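Local coordinates for sporulation-control protein spo0M (PDB 5CL2) that controls expression of the spo0A gene and is required for Bacillus subtilis to pass the morphological stage 0 of sporulation, at residues H131-N136 with S231-T236; N136-I141 with L187-D192; E142-R147 with V242-L247; L95-T100 with I126-H131. One frame throughout, in Å; residues are numbered along the deposited sequence.

Interaction 1 (H131-N136 with S231-T236); sequences HPWIEN and SELEDT
The indole of Trp133 is held between Leu233 and His131. CD1 of Leu233 lies over one face, toward the rim, 3.6 Å from Trp133 CE3. CB of the same leucine sits over the five-membered ring in a CH-pi contact, and the leucine crosses the indole at about a right angle. CE1 of His131 stands over the opposite face, and the two rings meet edge-to-face. At the pyrrole edge, in plane, comes OE2 of Glu234, 3.6 Å from Trp133 NE1. The carboxylate is turned 71° from the indole, and its OE1 is bonded to Gln230. The imidazole is itself fixed, because His131 ND1 accepts from Trp133 N at 3.1 Å and caps the new helix.

One turn further on, Asn136 reaches the second helix. Its ND2 donates to Leu233 O at 2.8 Å, with an N-H...O angle of 155°. The donor sits tilted from the carbonyl plane. CG of Asn136 lies anti to its carbonyl carbon (chi1 -74°), which carries the amide to the backbone of Leu233. An alanine at Trp133 is likely to leave the Leu233 methyl without its ring and the imidazole without its stacking partner. Leu196 and Leu191 of the neighbouring strands also touch the indole from the sheet.

This is helix-to-helix packing above an antiparallel sheet: the histidine-capped first turn of helix 132-143 meets the short helix 230-234 through the indole of Trp133 and one amide-to-carbonyl bond.

Interaction 2 (N136-I141 with L187-D192); sequences NVLEAI and LIFLLD
Phe189 points its ring from strand 185-191 up to helix 132-143 and meets Val137 there. CG1 of Val137 comes to the edge of the ring, near its plane, 3.5 Å from Phe189 CE1. The two side chains run past each other in opposite directions. The valine CG1 lies anti to its backbone N (chi1 -178°), which turns that methyl to the ring. On the next residue, Leu138 brings CD2 to 3.9 Å from Phe189 CZ.

Leu187 is two residues earlier on the same side of the strand. It meets Ile141 tip to tip, with Leu187 CD1 3.8 Å from Ile141 CG1. Its CD1 also lies 4.3 Å from Val137 CG1, so that one valine methyl touches both strand residues.

The axes of 136-141 and 187-191 run nearly antiparallel, at 158°, and approach to 11.4 Å. Phe169 adds an edge-to-face ring to Phe189, while Phe171 touches Leu138, Ile141 and Leu187. A serine in place of Phe189 would probably open a gap under Val137 and Leu138 and leave Phe169 without its ring partner.

Every group that meets here is a hydrocarbon. The helix is therefore held on the sheet by shape and by the exclusion of water. Neither segment offers the other a polar side chain to fix its register, and interlocking methyl groups and ring do that instead.

Interaction 3 (E142-R147 with V242-L247); sequences ENLGFR and VLEEIL
Leu144 meets helix 236-248 where the chain leaves helix 132-143 at Gly145, a positive-phi glycine, and passes into strand 146-155, an outer strand of the five-stranded antiparallel sheet. The contact is packing between that turn and the last helix of the chain. Gly145 makes the turn with a phi of 103°. A side chain there would clash with the carbonyl O of Leu144. The turn is tied by Glu142 O, which accepts from both Gly145 N and Phe146 N.

Leu144 reaches out with both methyl groups. CD1 lies against the helix backbone, 3.7 Å from Glu244 N. CD2 meets the aliphatic part of Glu244, 4.0 Å from its CB. The glutamate chain is extended and passes at a slant. One turn on, Leu247 points at the same leucine and also at Phe146. Tyr178 from helix 176-181 touches Leu144, Phe146 and Glu244. Phe200 of strand 195-202 touches Leu243 and Leu247.

A single methyl joins the two parts of the turn: Leu247 CD1 stands 3.9 Å from Leu144 CD1 and 4.0 Å from Phe146 CE1.

Interaction 4 (L95-T100 with I126-H131); sequences LDTPIT and IFVEAH
Thr100 grips Val128 by its backbone. Thr100 N donates to Val128 O at 2.7 Å, in the carbonyl plane and on a lone pair, with an N-H...O angle of 166°. In return Val128 N makes a weak bond to Thr100 OG1 at 3.2 Å. The hydroxyl can do this because it is turned beside the threonine's own backbone N (chi1 -72°). The methyl CG2 then goes the other way, to the edge of the Phe127 ring, 3.9 Å from its CD1. Val128 O also takes a CA-H...O contact from Ile99.

Around these bonds the side chains close in. Val128 packs tightly on the loop, with CG1 3.2 Å from Pro98 O and CG2 3.7 Å from Thr97 CG2. Ile99 lays its CD1 on Ala130, 3.7 Å from CB.

Further out, Gln167 bonds the backbone N of Ile99 through OE1. Pro94 O takes the hydroxyl of Thr97. Leu95 N is bonded to Gln160 of the second subunit.

The loop 95-100 runs at about a right angle to the end of strand 120-128. That strand pairs with strand 106-114, which touches Thr100 and Val128 through Val106. Pro98 and Ile99 also touch strand 165-173. In this family of the arrestin-N-like clan, the contact thus joins the N-terminal sheets to the sheet that holds strand 165-173, just before helix 132-143 begins.

Interactions 1, 2 and 3 all use helix 132-143, taking in turn its start, middle and end. Interaction 2 lies on its sheet side and is buried and wholly apolar. Interactions 1 and 3 join it to the two C-terminal helices. Interaction 3 is also apolar but has a glutamate at its rim, while interaction 1 is partly buried and adds a side-chain hydrogen bond. Interaction 4 differs most: it is held by one backbone-to-backbone bond and a weak backbone-to-hydroxyl bond, close to the centre of the chain. It shares His131 with interaction 1, and Leu95 packs on Leu191 and Asp192 of interaction 2. Interactions 3 and 4 do not touch.

Interaction 1 (H131-N136 with S231-T236)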
loop_
_atom_site.group_PDB
_atom_site.type_symbol
_atom_site.label_atom_id
_atom_site.label_comp_id
_atom_site.label_asym_id
_atom_site.label_seq_id
_atom_site.Cartn_x
_atom_site.Cartn_y
_atom_site.Cartn_z
ATOM N N HIS A 131 5.814 13.927 -12.090
ATOM C CA HIS A 131 4.767 13.657 -13.046
ATOM C C HIS A 131 4.045 14.980 -13.302
ATOM O O HIS A 131 3.876 15.783 -12.381
ATOM C CB HIS A 131 3.845 12.575 -12.473
ATOM C CG HIS A 131 2.677 12.220 -13.332
ATOM N ND1 HIS A 131 1.573 13.041 -13.460
ATOM C CD2 HIS A 131 2.395 11.106 -14.045
ATOM C CE1 HIS A 131 0.684 12.462 -14.243
ATOM N NE2 HIS A 131 1.160 11.284 -14.613
ATOM N N PRO A 132 3.629 15.218 -14.550
ATOM C CA PRO A 132 2.985 16.470 -14.972
ATOM C C PRO A 132 1.857 16.981 -14.061
ATOM O O PRO A 132 1.809 18.184 -13.840
ATOM C CB PRO A 132 2.434 16.118 -16.351
ATOM C CG PRO A 132 3.441 15.126 -16.890
ATOM C CD PRO A 132 3.902 14.321 -15.692
ATOM N N TRP A 133 0.961 16.125 -13.573
ATOM C CA TRP A 133 -0.077 16.591 -12.643
ATOM C C TRP A 133 0.543 17.177 -11.383
ATOM O O TRP A 133 0.072 18.202 -10.872
ATOM C CB TRP A 133 -1.027 15.469 -12.241
ATOM C CG TRP A 133 -1.712 14.759 -13.375
ATOM C CD1 TRP A 133 -1.856 15.196 -14.660
ATOM C CD2 TRP A 133 -2.366 13.490 -13.307
ATOM N NE1 TRP A 133 -2.551 14.270 -15.398
ATOM C CE2 TRP A 133 -2.871 13.210 -14.592
ATOM C CE3 TRP A 133 -2.553 12.552 -12.290
ATOM C CZ2 TRP A 133 -3.557 12.033 -14.884
ATOM C CZ3 TRP A 133 -3.229 11.378 -12.582
ATOM C CH2 TRP A 133 -3.729 11.131 -13.866
ATOM N N ILE A 134 1.578 16.510 -10.865
ATOM C CA ILE A 134 2.261 16.980 -9.668
ATOM C C ILE A 134 2.959 18.290 -9.980
ATOM O O ILE A 134 2.940 19.212 -9.173
ATOM C CB ILE A 134 3.280 15.976 -9.128
ATOM C CG1 ILE A 134 2.577 14.746 -8.557
ATOM C CG2 ILE A 134 4.140 16.617 -8.037
ATOM C CD1 ILE A 134 3.564 13.661 -8.061
ATOM N N GLU A 135 3.577 18.376 -11.151
ATOM C CA GLU A 135 4.270 19.600 -11.533
ATOM C C GLU A 135 3.277 20.760 -11.708
ATOM O O GLU A 135 3.598 21.919 -11.424
ATOM C CB GLU A 135 5.066 19.367 -12.816
ATOM C CG GLU A 135 6.026 20.484 -13.175
ATOM C CD GLU A 135 7.162 19.990 -14.059
ATOM O OE1 GLU A 135 6.916 19.126 -14.938
ATOM O OE2 GLU A 135 8.306 20.456 -13.871
ATOM N N ASN A 136 2.057 20.433 -12.123
ATOM C CA ASN A 136 0.977 21.405 -12.179
ATOM C C ASN A 136 0.644 21.889 -10.779
ATOM O O ASN A 136 0.509 23.095 -10.557
ATOM C CB ASN A 136 -0.280 20.813 -12.837
ATOM C CG ASN A 136 -0.154 20.664 -14.349
ATOM O OD1 ASN A 136 0.845 21.063 -14.948
ATOM N ND2 ASN A 136 -1.164 20.062 -14.967
ATOM N N SER A 231 -8.886 15.511 -15.033
ATOM C CA SER A 231 -9.389 16.719 -15.696
ATOM C C SER A 231 -9.031 17.967 -14.891
ATOM O O SER A 231 -8.537 18.953 -15.441
ATOM C CB SER A 231 -10.922 16.671 -15.872
ATOM O OG SER A 231 -11.362 15.438 -16.420
ATOM N N GLU A 232 -9.295 17.910 -13.589
ATOM C CA GLU A 232 -8.994 19.021 -12.712
ATOM C C GLU A 232 -7.490 19.330 -12.720
ATOM O O GLU A 232 -7.083 20.497 -12.789
ATOM C CB GLU A 232 -9.485 18.721 -11.290
ATOM C CG GLU A 232 -10.897 18.143 -11.238
ATOM C CD GLU A 232 -11.406 17.922 -9.823
ATOM O OE1 GLU A 232 -11.500 16.748 -9.401
ATOM O OE2 GLU A 232 -11.718 18.919 -9.134
ATOM N N LEU A 233 -6.664 18.285 -12.675
ATOM C CA LEU A 233 -5.218 18.475 -12.604
ATOM C C LEU A 233 -4.677 19.078 -13.885
ATOM O O LEU A 233 -3.690 19.815 -13.858
ATOM C CB LEU A 233 -4.511 17.146 -12.313
ATOM C CG LEU A 233 -4.748 16.605 -10.904
ATOM C CD1 LEU A 233 -4.602 15.104 -10.872
ATOM C CD2 LEU A 233 -3.801 17.268 -9.917
ATOM N N GLU A 234 -5.317 18.780 -15.010
ATOM C CA GLU A 234 -4.803 19.289 -16.276
ATOM C C GLU A 234 -5.368 20.659 -16.691
ATOM O O GLU A 234 -4.951 21.215 -17.709
ATOM C CB GLU A 234 -5.005 18.233 -17.368
ATOM C CG GLU A 234 -4.309 16.916 -16.987
ATOM C CD GLU A 234 -4.106 15.939 -18.146
ATOM O OE1 GLU A 234 -5.089 15.286 -18.570
ATOM O OE2 GLU A 234 -2.947 15.811 -18.613
ATOM N N ASP A 235 -6.297 21.223 -15.922
ATOM C CA ASP A 235 -6.680 22.610 -16.193
ATOM C C ASP A 235 -6.183 23.499 -15.057
ATOM O O ASP A 235 -6.762 23.548 -13.965
ATOM C CB ASP A 235 -8.180 22.789 -16.369
ATOM C CG ASP A 235 -8.557 24.251 -16.552
ATOM O OD1 ASP A 235 -7.759 24.993 -17.175
ATOM O OD2 ASP A 235 -9.637 24.656 -16.068
ATOM N N THR A 236 -5.149 24.262 -15.381
ATOM C CA THR A 236 -4.233 24.832 -14.407
ATOM C C THR A 236 -4.814 25.998 -13.599
ATOM O O THR A 236 -4.603 26.076 -12.377
ATOM C CB THR A 236 -2.925 25.265 -15.117
ATOM O OG1 THR A 236 -3.216 26.224 -16.142
ATOM C CG2 THR A 236 -2.250 24.055 -15.760
#

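Interaction 2 (N136-I141 with L187-D192)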
loop_
_atom_site.group_PDB
_atom_site.type_symbol
_atom_site.label_atom_id
_atom_site.label_comp_id
_atom_site.label_asym_id
_atom_site.label_seq_id
_atom_site.Cartn_x
_atom_site.Cartn_y
_atom_site.Cartn_z
ATOM N N ASN A 136 2.057 20.433 -12.123
ATOM C CA ASN A 136 0.977 21.405 -12.179
ATOM C C ASN A 136 0.644 21.889 -10.779
ATOM O O ASN A 136 0.509 23.095 -10.557
ATOM C CB ASN A 136 -0.280 20.813 -12.837
ATOM C CG ASN A 136 -0.154 20.664 -14.349
ATOM O OD1 ASN A 136 0.845 21.063 -14.948
ATOM N ND2 ASN A 136 -1.164 20.062 -14.967
ATOM N N VAL A 137 0.512 20.959 -9.834
ATOM C CA VAL A 137 0.207 21.353 -8.459
ATOM C C VAL A 137 1.325 22.231 -7.886
ATOM O O VAL A 137 1.059 23.218 -7.206
ATOM C CB VAL A 137 -0.013 20.141 -7.535
ATOM C CG1 VAL A 137 -0.365 20.611 -6.129
ATOM C CG2 VAL A 137 -1.133 19.264 -8.068
ATOM N N LEU A 138 2.567 21.884 -8.189
ATOM C CA LEU A 138 3.733 22.584 -7.642
ATOM C C LEU A 138 3.802 24.012 -8.164
ATOM O O LEU A 138 4.033 24.965 -7.406
ATOM C CB LEU A 138 5.017 21.838 -8.001
ATOM C CG LEU A 138 5.166 20.442 -7.394
ATOM C CD1 LEU A 138 6.416 19.718 -7.962
ATOM C CD2 LEU A 138 5.198 20.522 -5.864
ATOM N N GLU A 139 3.606 24.145 -9.473
ATOM C CA GLU A 139 3.573 25.456 -10.093
ATOM C C GLU A 139 2.419 26.283 -9.546
ATOM O O GLU A 139 2.594 27.460 -9.222
ATOM C CB GLU A 139 3.456 25.322 -11.610
ATOM C CG GLU A 139 3.195 26.631 -12.341
ATOM C CD GLU A 139 3.052 26.441 -13.849
ATOM O OE1 GLU A 139 3.171 25.287 -14.322
ATOM O OE2 GLU A 139 2.838 27.447 -14.563
ATOM N N ALA A 140 1.255 25.652 -9.408
ATOM C CA ALA A 140 0.072 26.302 -8.845
ATOM C C ALA A 140 0.317 26.845 -7.440
ATOM O O ALA A 140 -0.072 27.966 -7.135
ATOM C CB ALA A 140 -1.103 25.342 -8.833
ATOM N N ILE A 141 0.933 26.035 -6.588
ATOM C CA ILE A 141 1.241 26.432 -5.219
ATOM C C ILE A 141 2.244 27.589 -5.197
ATOM O O ILE A 141 2.061 28.570 -4.455
ATOM C CB ILE A 141 1.808 25.255 -4.401
ATOM C CG1 ILE A 141 0.721 24.209 -4.124
ATOM C CG2 ILE A 141 2.418 25.748 -3.103
ATOM C CD1 ILE A 141 -0.424 24.690 -3.245
ATOM N N LEU A 187 2.817 19.302 1.711
ATOM C CA LEU A 187 1.966 18.537 0.810
ATOM C C LEU A 187 2.508 17.125 0.636
ATOM O O LEU A 187 3.730 16.900 0.582
ATOM C CB LEU A 187 1.847 19.209 -0.563
ATOM C CG LEU A 187 1.300 20.648 -0.644
ATOM C CD1 LEU A 187 0.826 21.008 -2.050
ATOM C CD2 LEU A 187 0.216 20.917 0.393
ATOM N N ILE A 188 1.592 16.172 0.601
ATOM C CA ILE A 188 1.915 14.820 0.193
ATOM C C ILE A 188 1.089 14.470 -1.033
ATOM O O ILE A 188 -0.135 14.625 -1.030
ATOM C CB ILE A 188 1.632 13.799 1.303
ATOM C CG1 ILE A 188 2.539 14.038 2.498
ATOM C CG2 ILE A 188 1.821 12.356 0.787
ATOM C CD1 ILE A 188 2.012 13.363 3.752
ATOM N N PHE A 189 1.756 14.015 -2.086
ATOM C CA PHE A 189 1.058 13.534 -3.271
ATOM C C PHE A 189 0.955 12.016 -3.270
ATOM O O PHE A 189 1.967 11.316 -3.143
ATOM C CB PHE A 189 1.784 13.975 -4.524
ATOM C CG PHE A 189 1.956 15.435 -4.619
ATOM C CD1 PHE A 189 0.929 16.232 -5.067
ATOM C CD2 PHE A 189 3.130 16.021 -4.226
ATOM C CE1 PHE A 189 1.080 17.574 -5.159
ATOM C CE2 PHE A 189 3.282 17.382 -4.300
ATOM C CZ PHE A 189 2.242 18.159 -4.771
ATOM N N LEU A 190 -0.259 11.512 -3.415
ATOM C CA LEU A 190 -0.478 10.095 -3.647
ATOM C C LEU A 190 -1.020 9.926 -5.060
ATOM O O LEU A 190 -2.194 10.197 -5.335
ATOM C CB LEU A 190 -1.453 9.531 -2.616
ATOM C CG LEU A 190 -1.138 9.918 -1.168
ATOM C CD1 LEU A 190 -2.272 9.513 -0.234
ATOM C CD2 LEU A 190 0.161 9.253 -0.750
ATOM N N LEU A 191 -0.152 9.464 -5.948
ATOM C CA LEU A 191 -0.451 9.402 -7.359
ATOM C C LEU A 191 -1.003 8.043 -7.711
ATOM O O LEU A 191 -0.437 7.023 -7.327
ATOM C CB LEU A 191 0.803 9.692 -8.166
ATOM C CG LEU A 191 0.629 9.642 -9.674
ATOM C CD1 LEU A 191 -0.277 10.773 -10.093
ATOM C CD2 LEU A 191 1.978 9.755 -10.333
ATOM N N ASP A 192 -2.119 8.027 -8.427
ATOM C CA ASP A 192 -2.655 6.797 -8.988
ATOM C C ASP A 192 -2.986 7.040 -10.459
ATOM O O ASP A 192 -2.666 8.106 -11.006
ATOM C CB ASP A 192 -3.861 6.292 -8.181
ATOM C CG ASP A 192 -4.990 7.331 -8.065
ATOM O OD1 ASP A 192 -5.837 7.400 -8.978
ATOM O OD2 ASP A 192 -5.019 8.079 -7.052
#

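Interaction 3 (E142-R147 with V242-L247)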
loop_
_atom_site.group_PDB
_atom_site.type_symbol
_atom_site.label_atom_id
_atom_site.label_comp_id
_atom_site.label_asym_id
_atom_site.label_seq_id
_atom_site.Cartn_x
_atom_site.Cartn_y
_atom_site.Cartn_z
ATOM N N GLU A 142 3.286 27.520 -6.027
ATOM C CA GLU A 142 4.249 28.619 -5.989
ATOM C C GLU A 142 3.628 29.919 -6.519
ATOM O O GLU A 142 3.917 31.000 -5.999
ATOM C CB GLU A 142 5.507 28.309 -6.783
ATOM C CG GLU A 142 6.307 27.106 -6.310
ATOM C CD GLU A 142 7.680 27.036 -6.965
ATOM O OE1 GLU A 142 7.717 26.985 -8.209
ATOM O OE2 GLU A 142 8.710 26.978 -6.245
ATOM N N ASN A 143 2.731 29.810 -7.496
ATOM C CA ASN A 143 2.074 30.999 -8.038
ATOM C C ASN A 143 1.269 31.735 -6.983
ATOM O O ASN A 143 1.198 32.958 -7.005
ATOM C CB ASN A 143 1.178 30.631 -9.213
ATOM C CG ASN A 143 1.975 30.218 -10.428
ATOM O OD1 ASN A 143 3.148 30.576 -10.558
ATOM N ND2 ASN A 143 1.357 29.444 -11.316
ATOM N N LEU A 144 0.707 30.993 -6.033
ATOM C CA LEU A 144 -0.065 31.595 -4.958
ATOM C C LEU A 144 0.820 32.379 -4.003
ATOM O O LEU A 144 0.305 33.090 -3.148
ATOM C CB LEU A 144 -0.850 30.535 -4.169
ATOM C CG LEU A 144 -2.057 29.859 -4.827
ATOM C CD1 LEU A 144 -2.731 28.907 -3.856
ATOM C CD2 LEU A 144 -3.056 30.905 -5.285
ATOM N N GLY A 145 2.140 32.338 -4.190
ATOM C CA GLY A 145 3.031 32.872 -3.171
ATOM C C GLY A 145 3.767 31.916 -2.252
ATOM O O GLY A 145 3.976 32.218 -1.088
ATOM N N PHE A 146 4.101 30.728 -2.744
ATOM C CA PHE A 146 4.983 29.832 -1.998
ATOM C C PHE A 146 6.260 29.530 -2.768
ATOM O O PHE A 146 6.328 29.744 -3.976
ATOM C CB PHE A 146 4.278 28.528 -1.670
ATOM C CG PHE A 146 3.266 28.654 -0.608
ATOM C CD1 PHE A 146 1.987 29.092 -0.903
ATOM C CD2 PHE A 146 3.578 28.337 0.698
ATOM C CE1 PHE A 146 1.035 29.215 0.096
ATOM C CE2 PHE A 146 2.627 28.448 1.699
ATOM C CZ PHE A 146 1.361 28.893 1.394
ATOM N N ARG A 147 7.280 29.034 -2.071
ATOM C CA ARG A 147 8.479 28.569 -2.761
ATOM C C ARG A 147 8.849 27.184 -2.191
ATOM O O ARG A 147 8.848 26.985 -0.969
ATOM C CB ARG A 147 9.617 29.589 -2.606
ATOM C CG ARG A 147 10.825 29.341 -3.490
ATOM C CD ARG A 147 11.964 28.763 -2.689
ATOM N NE ARG A 147 11.996 29.354 -1.349
ATOM C CZ ARG A 147 12.659 28.828 -0.322
ATOM N NH1 ARG A 147 13.348 27.706 -0.478
ATOM N NH2 ARG A 147 12.631 29.417 0.865
ATOM N N VAL A 242 -8.788 26.333 -6.843
ATOM C CA VAL A 242 -9.193 25.294 -5.906
ATOM C C VAL A 242 -8.193 25.210 -4.754
ATOM O O VAL A 242 -8.576 25.098 -3.584
ATOM C CB VAL A 242 -9.323 23.915 -6.600
ATOM C CG1 VAL A 242 -9.542 22.806 -5.574
ATOM C CG2 VAL A 242 -10.458 23.933 -7.617
ATOM N N LEU A 243 -6.913 25.309 -5.085
ATOM C CA LEU A 243 -5.863 25.259 -4.073
ATOM C C LEU A 243 -5.943 26.470 -3.134
ATOM O O LEU A 243 -5.837 26.327 -1.905
ATOM C CB LEU A 243 -4.492 25.147 -4.754
ATOM C CG LEU A 243 -4.359 23.788 -5.459
ATOM C CD1 LEU A 243 -3.142 23.715 -6.337
ATOM C CD2 LEU A 243 -4.393 22.637 -4.456
ATOM N N GLU A 244 -6.176 27.649 -3.705
ATOM C CA GLU A 244 -6.396 28.876 -2.907
ATOM C C GLU A 244 -7.556 28.693 -1.900
ATOM O O GLU A 244 -7.431 29.017 -0.703
ATOM C CB GLU A 244 -6.659 30.059 -3.845
ATOM C CG GLU A 244 -6.554 31.437 -3.206
ATOM C CD GLU A 244 -6.745 32.576 -4.211
ATOM O OE1 GLU A 244 -7.588 32.446 -5.123
ATOM O OE2 GLU A 244 -5.983 33.562 -4.145
ATOM N N GLU A 245 -8.668 28.139 -2.385
ATOM C CA GLU A 245 -9.817 27.826 -1.516
ATOM C C GLU A 245 -9.482 26.840 -0.396
ATOM O O GLU A 245 -9.901 27.037 0.753
ATOM C CB GLU A 245 -11.001 27.273 -2.319
ATOM C CG GLU A 245 -12.296 27.209 -1.485
ATOM C CD GLU A 245 -13.574 27.157 -2.318
ATOM O OE1 GLU A 245 -13.510 27.382 -3.545
ATOM O OE2 GLU A 245 -14.649 26.885 -1.738
ATOM N N ILE A 246 -8.786 25.752 -0.747
ATOM C CA ILE A 246 -8.381 24.754 0.242
ATOM C C ILE A 246 -7.513 25.387 1.325
ATOM O O ILE A 246 -7.721 25.145 2.519
ATOM C CB ILE A 246 -7.606 23.564 -0.408
ATOM C CG1 ILE A 246 -8.505 22.835 -1.412
ATOM C CG2 ILE A 246 -7.141 22.605 0.669
ATOM C CD1 ILE A 246 -7.826 21.729 -2.211
ATOM N N LEU A 247 -6.552 26.208 0.906
ATOM C CA LEU A 247 -5.657 26.886 1.849
ATOM C C LEU A 247 -6.392 27.930 2.701
ATOM O O LEU A 247 -5.921 28.261 3.795
ATOM C CB LEU A 247 -4.490 27.550 1.126
ATOM C CG LEU A 247 -3.558 26.618 0.365
ATOM C CD1 LEU A 247 -2.465 27.426 -0.306
ATOM C CD2 LEU A 247 -2.992 25.553 1.300
#

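Interaction 4 (L95-T100 with I126-H131)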
loop_
_atom_site.group_PDB
_atom_site.type_symbol
_atom_site.label_atom_id
_atom_site.label_comp_id
_atom_site.label_asym_id
_atom_site.label_seq_id
_atom_site.Cartn_x
_atom_site.Cartn_y
_atom_site.Cartn_z
ATOM N N LEU A 95 3.860 3.967 -9.334
ATOM C CA LEU A 95 3.369 5.343 -9.210
ATOM C C LEU A 95 3.727 6.012 -7.882
ATOM O O LEU A 95 3.632 7.243 -7.756
ATOM C CB LEU A 95 1.851 5.378 -9.409
ATOM C CG LEU A 95 1.407 5.083 -10.843
ATOM C CD1 LEU A 95 -0.116 5.173 -11.015
ATOM C CD2 LEU A 95 2.108 6.046 -11.782
ATOM N N ASP A 96 4.122 5.228 -6.884
ATOM C CA ASP A 96 4.523 5.816 -5.599
ATOM C C ASP A 96 6.055 6.015 -5.515
ATOM O O ASP A 96 6.579 6.287 -4.433
ATOM C CB ASP A 96 4.015 4.975 -4.411
ATOM C CG ASP A 96 4.303 3.489 -4.603
ATOM O OD1 ASP A 96 4.919 3.178 -5.640
ATOM O OD2 ASP A 96 3.968 2.647 -3.728
ATOM N N THR A 97 6.776 5.808 -6.623
ATOM C CA THR A 97 8.201 6.159 -6.684
ATOM C C THR A 97 8.396 7.648 -6.384
ATOM O O THR A 97 7.786 8.490 -7.046
ATOM C CB THR A 97 8.807 5.863 -8.081
ATOM O OG1 THR A 97 8.639 4.483 -8.400
ATOM C CG2 THR A 97 10.287 6.214 -8.126
ATOM N N PRO A 98 9.278 7.983 -5.424
ATOM C CA PRO A 98 9.453 9.389 -5.050
ATOM C C PRO A 98 10.161 10.154 -6.153
ATOM O O PRO A 98 10.879 9.557 -6.967
ATOM C CB PRO A 98 10.360 9.327 -3.822
ATOM C CG PRO A 98 10.570 7.862 -3.533
ATOM C CD PRO A 98 10.283 7.132 -4.778
ATOM N N ILE A 99 9.945 11.462 -6.174
ATOM C CA ILE A 99 10.567 12.376 -7.123
ATOM C C ILE A 99 11.981 12.675 -6.646
ATOM O O ILE A 99 12.195 12.866 -5.444
ATOM C CB ILE A 99 9.737 13.684 -7.246
ATOM C CG1 ILE A 99 8.426 13.410 -7.978
ATOM C CG2 ILE A 99 10.518 14.793 -7.936
ATOM C CD1 ILE A 99 7.326 14.427 -7.650
ATOM N N THR A 100 12.946 12.723 -7.565
ATOM C CA THR A 100 14.315 12.955 -7.132
ATOM C C THR A 100 14.530 14.451 -7.113
ATOM O O THR A 100 14.798 15.082 -8.141
ATOM C CB THR A 100 15.340 12.293 -8.078
ATOM O OG1 THR A 100 15.305 10.872 -7.909
ATOM C CG2 THR A 100 16.735 12.779 -7.766
ATOM N N ILE A 126 18.911 6.709 -10.690
ATOM C CA ILE A 126 18.027 7.333 -11.662
ATOM C C ILE A 126 17.396 8.608 -11.122
ATOM O O ILE A 126 17.184 8.775 -9.914
ATOM C CB ILE A 126 16.925 6.370 -12.131
ATOM C CG1 ILE A 126 16.038 5.930 -10.981
ATOM C CG2 ILE A 126 17.537 5.142 -12.742
ATOM C CD1 ILE A 126 14.723 5.329 -11.455
ATOM N N PHE A 127 17.183 9.559 -12.017
ATOM C CA PHE A 127 16.509 10.769 -11.613
ATOM C C PHE A 127 15.042 10.524 -11.917
ATOM O O PHE A 127 14.692 10.133 -13.036
ATOM C CB PHE A 127 17.067 11.993 -12.342
ATOM C CG PHE A 127 18.539 12.231 -12.079
ATOM C CD1 PHE A 127 18.963 12.845 -10.911
ATOM C CD2 PHE A 127 19.498 11.838 -13.005
ATOM C CE1 PHE A 127 20.308 13.053 -10.666
ATOM C CE2 PHE A 127 20.848 12.047 -12.767
ATOM C CZ PHE A 127 21.254 12.659 -11.598
ATOM N N VAL A 128 14.191 10.718 -10.909
ATOM C CA VAL A 128 12.751 10.540 -11.073
ATOM C C VAL A 128 12.062 11.888 -11.095
ATOM O O VAL A 128 12.010 12.585 -10.083
ATOM C CB VAL A 128 12.154 9.697 -9.955
ATOM C CG1 VAL A 128 10.649 9.610 -10.127
ATOM C CG2 VAL A 128 12.805 8.314 -9.935
ATOM N N GLU A 129 11.535 12.257 -12.255
ATOM C CA GLU A 129 10.925 13.569 -12.422
ATOM C C GLU A 129 9.511 13.659 -11.893
ATOM O O GLU A 129 8.811 12.656 -11.816
ATOM C CB GLU A 129 10.927 13.969 -13.890
ATOM C CG GLU A 129 12.305 14.182 -14.465
ATOM C CD GLU A 129 12.231 14.595 -15.908
ATOM O OE1 GLU A 129 11.671 13.819 -16.718
ATOM O OE2 GLU A 129 12.721 15.697 -16.227
ATOM N N ALA A 130 9.096 14.869 -11.527
ATOM C CA ALA A 130 7.706 15.079 -11.169
ATOM C C ALA A 130 6.798 14.767 -12.346
ATOM O O ALA A 130 6.983 15.267 -13.448
ATOM C CB ALA A 130 7.476 16.510 -10.691
ATOM N N HIS A 131 5.814 13.927 -12.090
ATOM C CA HIS A 131 4.767 13.657 -13.046
ATOM C C HIS A 131 4.045 14.980 -13.302
ATOM O O HIS A 131 3.876 15.783 -12.381
ATOM C CB HIS A 131 3.845 12.575 -12.473
ATOM C CG HIS A 131 2.677 12.220 -13.332
ATOM N ND1 HIS A 131 1.573 13.041 -13.460
ATOM C CD2 HIS A 131 2.395 11.106 -14.045
ATOM C CE1 HIS A 131 0.684 12.462 -14.243
ATOM N NE2 HIS A 131 1.160 11.284 -14.613
#